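3-hexulose-6-phosphate synthase (Mycobacterium gastri, PDB 3AJX) is a magnesium-binding enzyme of the orotidine 5'-phosphate decarboxylase/HUMPS family, built as a closed eight-stranded parallel TIM barrel. Local coordinates at residues 72-77 with 96-101; 46-49 with 55-58. The protein carries 1 engineered substitution. All blocks are in the same frame, centred on the assembly; numbering follows the deposited sequence.

Contact 2 packs a helix on a strand and contact 1 a helix on a neighbouring helix, so together they give one example of each of the two kinds of packing that build a TIM barrel. Contact 2 comes first along the chain and is complete before contact 1 begins: it sets helix 42-50 on strand 55-62, the third strand of the barrel. That strand leads into helix 66-75, which in contact 1 meets helix 89-102, which follows strand 80-84 in the chain. The two centres lie about 13 Å apart, and the contacts touch where Gly77 O approaches Lys48 CG at 3.5 Å: the turn after helix 66-75 packs on the lysine stem of contact 2.

Contact 1 of 2, residues 72-77 with 96-101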
ATOM      1  N   ILE A  72       4.337 -12.654   5.406  1.00  8.62           N
ATOM      2  CA  ILE A  72       4.181 -13.318   4.118  1.00  8.28           C
ATOM      3  C   ILE A  72       5.257 -12.904   3.117  1.00  8.16           C
ATOM      4  O   ILE A  72       5.685 -13.714   2.291  1.00  9.67           O
ATOM      5  CB  ILE A  72       2.755 -13.109   3.530  1.00  8.27           C
ATOM      6  CG1 ILE A  72       2.498 -11.631   3.221  1.00  8.39           C
ATOM      7  CG2 ILE A  72       1.718 -13.659   4.510  1.00  9.13           C
ATOM      8  CD1 ILE A  72       1.111 -11.368   2.633  1.00 10.86           C
ATOM      9  N   ALA A  73       5.716 -11.656   3.199  1.00  8.44           N
ATOM     10  CA  ALA A  73       6.762 -11.182   2.296  1.00  7.41           C
ATOM     11  C   ALA A  73       8.100 -11.838   2.659  1.00  7.95           C
ATOM     12  O   ALA A  73       8.861 -12.251   1.779  1.00  8.18           O
ATOM     13  CB  ALA A  73       6.873  -9.658   2.374  1.00  8.01           C
ATOM     14  N   PHE A  74       8.388 -11.931   3.955  1.00  7.89           N
ATOM     15  CA  PHE A  74       9.623 -12.562   4.414  1.00  9.62           C
ATOM     16  C   PHE A  74       9.635 -14.034   4.015  1.00 10.26           C
ATOM     17  O   PHE A  74      10.644 -14.549   3.529  1.00 10.06           O
ATOM     18  CB  PHE A  74       9.751 -12.451   5.940  1.00  9.18           C
ATOM     19  CG  PHE A  74      10.131 -11.076   6.427  1.00  9.13           C
ATOM     20  CD1 PHE A  74       9.567 -10.564   7.592  1.00  8.83           C
ATOM     21  CD2 PHE A  74      11.065 -10.307   5.741  1.00  8.92           C
ATOM     22  CE1 PHE A  74       9.926  -9.308   8.067  1.00 10.11           C
ATOM     23  CE2 PHE A  74      11.434  -9.044   6.212  1.00  8.92           C
ATOM     24  CZ  PHE A  74      10.863  -8.546   7.377  1.00  9.67           C
ATOM     25  N   LYS A  75       8.508 -14.706   4.219  1.00 10.36           N
ATOM     26  CA  LYS A  75       8.404 -16.120   3.883  1.00 10.19           C
ATOM     27  C   LYS A  75       8.535 -16.351   2.385  1.00 10.06           C
ATOM     28  O   LYS A  75       8.967 -17.421   1.951  1.00 11.18           O
ATOM     29  CB  LYS A  75       7.079 -16.687   4.398  1.00 11.47           C
ATOM     30  CG  LYS A  75       7.071 -16.872   5.912  1.00 13.59           C
ATOM     31  CD  LYS A  75       5.794 -17.520   6.419  1.00 12.73           C
ATOM     32  CE  LYS A  75       5.934 -17.870   7.897  1.00 17.69           C
ATOM     33  NZ  LYS A  75       4.787 -18.676   8.403  1.00 17.30           N
ATOM     34  N   ALA A  76       8.178 -15.339   1.600  1.00  9.95           N
ATOM     35  CA  ALA A  76       8.264 -15.430   0.147  1.00  9.34           C
ATOM     36  C   ALA A  76       9.692 -15.194  -0.345  1.00 10.29           C
ATOM     37  O   ALA A  76       9.967 -15.315  -1.539  1.00 11.65           O
ATOM     38  CB  ALA A  76       7.314 -14.425  -0.500  1.00  8.62           C
ATOM     39  N   GLY A  77      10.596 -14.843   0.569  1.00  9.39           N
ATOM     40  CA  GLY A  77      11.982 -14.634   0.185  1.00 10.52           C
ATOM     41  C   GLY A  77      12.569 -13.252   0.399  1.00 10.94           C
ATOM     42  O   GLY A  77      13.758 -13.038   0.152  1.00 10.12           O
ATOM     43  N   VAL A  96       7.984  -5.317  12.771  1.00  8.10           N
ATOM     44  CA  VAL A  96       9.276  -5.498  13.419  1.00  8.45           C
ATOM     45  C   VAL A  96       9.327  -6.844  14.146  1.00  8.19           C
ATOM     46  O   VAL A  96      10.358  -7.518  14.146  1.00 10.40           O
ATOM     47  CB  VAL A  96       9.565  -4.344  14.413  1.00  8.52           C
ATOM     48  CG1 VAL A  96      10.747  -4.696  15.313  1.00 10.30           C
ATOM     49  CG2 VAL A  96       9.872  -3.063  13.634  1.00  9.18           C
ATOM     50  N   LYS A  97       8.209  -7.244  14.742  1.00  8.66           N
ATOM     51  CA  LYS A  97       8.154  -8.517  15.457  1.00  9.30           C
ATOM     52  C   LYS A  97       8.390  -9.658  14.466  1.00  9.66           C
ATOM     53  O   LYS A  97       9.117 -10.614  14.759  1.00  8.88           O
ATOM     54  CB  LYS A  97       6.795  -8.666  16.146  1.00  9.73           C
ATOM     55  CG  LYS A  97       6.734  -9.769  17.184  1.00 16.38           C
ATOM     56  CD  LYS A  97       5.424  -9.691  17.950  1.00 19.28           C
ATOM     57  CE  LYS A  97       5.407 -10.655  19.120  1.00 25.03           C
ATOM     58  NZ  LYS A  97       4.116 -10.598  19.865  1.00 27.07           N
ATOM     59  N   ALA A  98       7.792  -9.553  13.285  1.00  9.25           N
ATOM     60  CA  ALA A  98       7.977 -10.586  12.270  1.00  8.69           C
ATOM     61  C   ALA A  98       9.426 -10.569  11.785  1.00  8.12           C
ATOM     62  O   ALA A  98      10.019 -11.618  11.545  1.00  9.31           O
ATOM     63  CB  ALA A  98       7.032 -10.358  11.102  1.00  8.33           C
ATOM     64  N   ALA A  99       9.998  -9.376  11.644  1.00  8.88           N
ATOM     65  CA  ALA A  99      11.382  -9.271  11.196  1.00  8.93           C
ATOM     66  C   ALA A  99      12.317  -9.946  12.204  1.00  9.56           C
ATOM     67  O   ALA A  99      13.238 -10.666  11.821  1.00 10.72           O
ATOM     68  CB  ALA A  99      11.767  -7.802  11.009  1.00  9.06           C
ATOM     69  N   GLN A 100      12.073  -9.719  13.490  1.00 11.24           N
ATOM     70  CA  GLN A 100      12.900 -10.321  14.532  1.00 11.74           C
ATOM     71  C   GLN A 100      12.797 -11.838  14.491  1.00 11.50           C
ATOM     72  O   GLN A 100      13.796 -12.541  14.636  1.00 13.54           O
ATOM     73  CB  GLN A 100      12.468  -9.813  15.909  1.00 15.06           C
ATOM     74  CG  GLN A 100      12.933  -8.404  16.215  1.00 22.07           C
ATOM     75  CD  GLN A 100      14.434  -8.323  16.405  1.00 27.20           C
ATOM     76  OE1 GLN A 100      14.981  -8.867  17.367  1.00 30.90           O
ATOM     77  NE2 GLN A 100      15.112  -7.651  15.481  1.00 29.67           N
ATOM     78  N   ALA A 101      11.585 -12.336  14.276  1.00 11.52           N
ATOM     79  CA  ALA A 101      11.341 -13.771  14.219  1.00 11.44           C
ATOM     80  C   ALA A 101      12.089 -14.460  13.073  1.00 12.30           C
ATOM     81  O   ALA A 101      12.443 -15.634  13.180  1.00 14.75           O
ATOM     82  CB  ALA A 101       9.843 -14.036  14.093  1.00 11.75           C
TER
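Phe74 carries this contact from helix 66-75, its ring touching Ala98 and Ala99 of helix 89-102, the neighbouring helix of the barrel wall. The bond from CA to CB points toward helix 89-102, and CG, anti to the carbonyl carbon (chi1 -75°), keeps the ring on that course. Phe74 CD1 arrives first, 4.1 Å from Ala98 O. CE1 goes deepest: it lies 3.5 Å from Ala99 CA and 3.6 Å from Ala99 N, up against the backbone itself. At the tip, CZ meets the methyl Ala99 CB at 3.8 Å, while Ala98 CB stays a little farther off, 4.3 Å from Phe74 CE1. The ring approaches that backbone obliquely. Toward the barrel, Phe74 also touches Val81 of strand 80-84, and Ala98 also touches Ala70 of helix 66-75. Just beyond, Gly77, the first residue to leave helical backbone angles, forms a Schellman motif, its N bonded to Phe74 O at 3.0 Å. No hydrogen bond joins the two segments. With small alanines admitting the ring to the helix backbone, the contact is held by dispersion and by exclusion of water from a buried apolar surface.

Contact 2 of 2, residues 46-49 with 55-58; sequences AVKK and IVFA
Lys48 NZ, at the end of a side chain lying against Val56, is gripped by three groups: it forms a salt bridge with Asp79 OD1 and hydrogen bonds with the carbonyl oxygens of Pro52 and Lys54. Asp79 OD1 also accepts a hydrogen bond from Val56 N, so one carboxylate oxygen ties the lysine to the start of strand 55-62. The carboxylate and two carbonyls would be expected to favour the charged ammonium.

The stem of the lysine does the apolar work. CG stands anti to the backbone N (chi1 -177°), and a bend at chi2 of 62° turns the chain across Val56, the two side chains meeting at a slant. Lys48 CD comes within 3.4 Å of Val56 CG2, tighter than usual for two carbons, and Lys48 CB lies 4.0 Å from Val56 CG2. Val56 CG2 is also 3.9 Å from Lys48 CA, so this branch presses against the helix surface as well as the side chain. Val56 points toward helix 42-50. From the preceding residue, Val47 CG1 approaches Val56 CG2 more loosely, at 4.5 Å, and Leu31 of strand 28-31 touches both valines.

Val56 is thus covered by helix 42-50, whose Ile44 also touches it, while the next residue, Phe57, turns to the other side of the sheet. This is the alpha-to-beta half of a beta-alpha-beta crossover, in which helix 42-50, the second of two helices between strands 28-31 and 55-62, packs over the outer face of the next parallel strand, as in TIM barrels.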
ATOM      1  N   ALA A  46      10.782 -15.422  -7.059  1.00 11.48           N
ATOM      2  CA  ALA A  46      11.519 -15.629  -8.303  1.00 12.90           C
ATOM      3  C   ALA A  46      12.837 -14.862  -8.330  1.00 13.45           C
ATOM      4  O   ALA A  46      13.869 -15.396  -8.735  1.00 14.00           O
ATOM      5  CB  ALA A  46      10.653 -15.220  -9.488  1.00 14.33           C
ATOM      6  N   VAL A  47      12.802 -13.607  -7.897  1.00 12.15           N
ATOM      7  CA  VAL A  47      14.002 -12.784  -7.890  1.00 13.17           C
ATOM      8  C   VAL A  47      15.029 -13.274  -6.874  1.00 13.23           C
ATOM      9  O   VAL A  47      16.228 -13.288  -7.159  1.00 13.99           O
ATOM     10  CB  VAL A  47      13.662 -11.306  -7.605  1.00 13.48           C
ATOM     11  CG1 VAL A  47      14.941 -10.489  -7.463  1.00 15.06           C
ATOM     12  CG2 VAL A  47      12.810 -10.753  -8.735  1.00 15.98           C
ATOM     13  N   LYS A  48      14.567 -13.682  -5.695  1.00 12.53           N
ATOM     14  CA  LYS A  48      15.487 -14.168  -4.668  1.00 13.00           C
ATOM     15  C   LYS A  48      16.140 -15.465  -5.139  1.00 15.25           C
ATOM     16  O   LYS A  48      17.320 -15.705  -4.885  1.00 15.20           O
ATOM     17  CB  LYS A  48      14.749 -14.405  -3.346  1.00 12.78           C
ATOM     18  CG  LYS A  48      15.657 -14.838  -2.188  1.00 11.85           C
ATOM     19  CD  LYS A  48      16.691 -13.767  -1.846  1.00 12.35           C
ATOM     20  CE  LYS A  48      17.584 -14.189  -0.689  1.00 11.07           C
ATOM     21  NZ  LYS A  48      18.569 -13.127  -0.329  1.00 11.65           N
ATOM     22  N   LYS A  49      15.369 -16.294  -5.836  1.00 15.91           N
ATOM     23  CA  LYS A  49      15.887 -17.563  -6.339  1.00 17.28           C
ATOM     24  C   LYS A  49      16.980 -17.331  -7.379  1.00 16.85           C
ATOM     25  O   LYS A  49      17.983 -18.047  -7.410  1.00 17.95           O
ATOM     26  CB  LYS A  49      14.758 -18.393  -6.956  1.00 18.98           C
ATOM     27  CG  LYS A  49      15.201 -19.769  -7.435  1.00 22.28           C
ATOM     28  CD  LYS A  49      14.078 -20.508  -8.145  1.00 23.41           C
ATOM     29  CE  LYS A  49      14.568 -21.840  -8.694  1.00 25.73           C
ATOM     30  NZ  LYS A  49      13.529 -22.516  -9.517  1.00 28.40           N
ATOM     31  N   ILE A  55      20.537  -8.880  -1.455  1.00 12.41           N
ATOM     32  CA  ILE A  55      19.503  -8.490  -0.504  1.00 10.35           C
ATOM     33  C   ILE A  55      18.253  -8.146  -1.304  1.00 10.73           C
ATOM     34  O   ILE A  55      18.285  -7.261  -2.158  1.00 11.08           O
ATOM     35  CB  ILE A  55      19.938  -7.260   0.316  1.00 11.26           C
ATOM     36  CG1 ILE A  55      21.120  -7.633   1.213  1.00 12.45           C
ATOM     37  CG2 ILE A  55      18.768  -6.738   1.147  1.00 11.61           C
ATOM     38  CD1 ILE A  55      21.756  -6.459   1.924  1.00 13.78           C
ATOM     39  N   VAL A  56      17.162  -8.855  -1.032  1.00  9.89           N
ATOM     40  CA  VAL A  56      15.902  -8.619  -1.731  1.00 10.10           C
ATOM     41  C   VAL A  56      14.981  -7.770  -0.859  1.00  9.38           C
ATOM     42  O   VAL A  56      14.660  -8.129   0.272  1.00 10.98           O
ATOM     43  CB  VAL A  56      15.227  -9.950  -2.109  1.00 10.50           C
ATOM     44  CG1 VAL A  56      13.848  -9.693  -2.692  1.00 12.00           C
ATOM     45  CG2 VAL A  56      16.092 -10.679  -3.140  1.00 10.61           C
ATOM     46  N   PHE A  57      14.572  -6.638  -1.420  1.00  8.73           N
ATOM     47  CA  PHE A  57      13.742  -5.631  -0.762  1.00  8.09           C
ATOM     48  C   PHE A  57      12.322  -5.659  -1.347  1.00  8.00           C
ATOM     49  O   PHE A  57      12.133  -5.395  -2.532  1.00  8.16           O
ATOM     50  CB  PHE A  57      14.440  -4.288  -1.025  1.00  8.34           C
ATOM     51  CG  PHE A  57      13.806  -3.091  -0.384  1.00  8.99           C
ATOM     52  CD1 PHE A  57      14.465  -2.420   0.644  1.00  8.88           C
ATOM     53  CD2 PHE A  57      12.644  -2.534  -0.909  1.00  8.64           C
ATOM     54  CE1 PHE A  57      13.987  -1.204   1.131  1.00  8.47           C
ATOM     55  CE2 PHE A  57      12.159  -1.322  -0.430  1.00  9.00           C
ATOM     56  CZ  PHE A  57      12.838  -0.654   0.593  1.00  9.45           C
ATOM     57  N   ALA A  58      11.331  -6.000  -0.524  1.00  8.13           N
ATOM     58  CA  ALA A  58       9.939  -6.042  -0.983  1.00  6.96           C
ATOM     59  C   ALA A  58       9.247  -4.757  -0.537  1.00  6.96           C
ATOM     60  O   ALA A  58       9.020  -4.556   0.659  1.00  6.44           O
ATOM     61  CB  ALA A  58       9.222  -7.268  -0.402  1.00  6.87           C
TER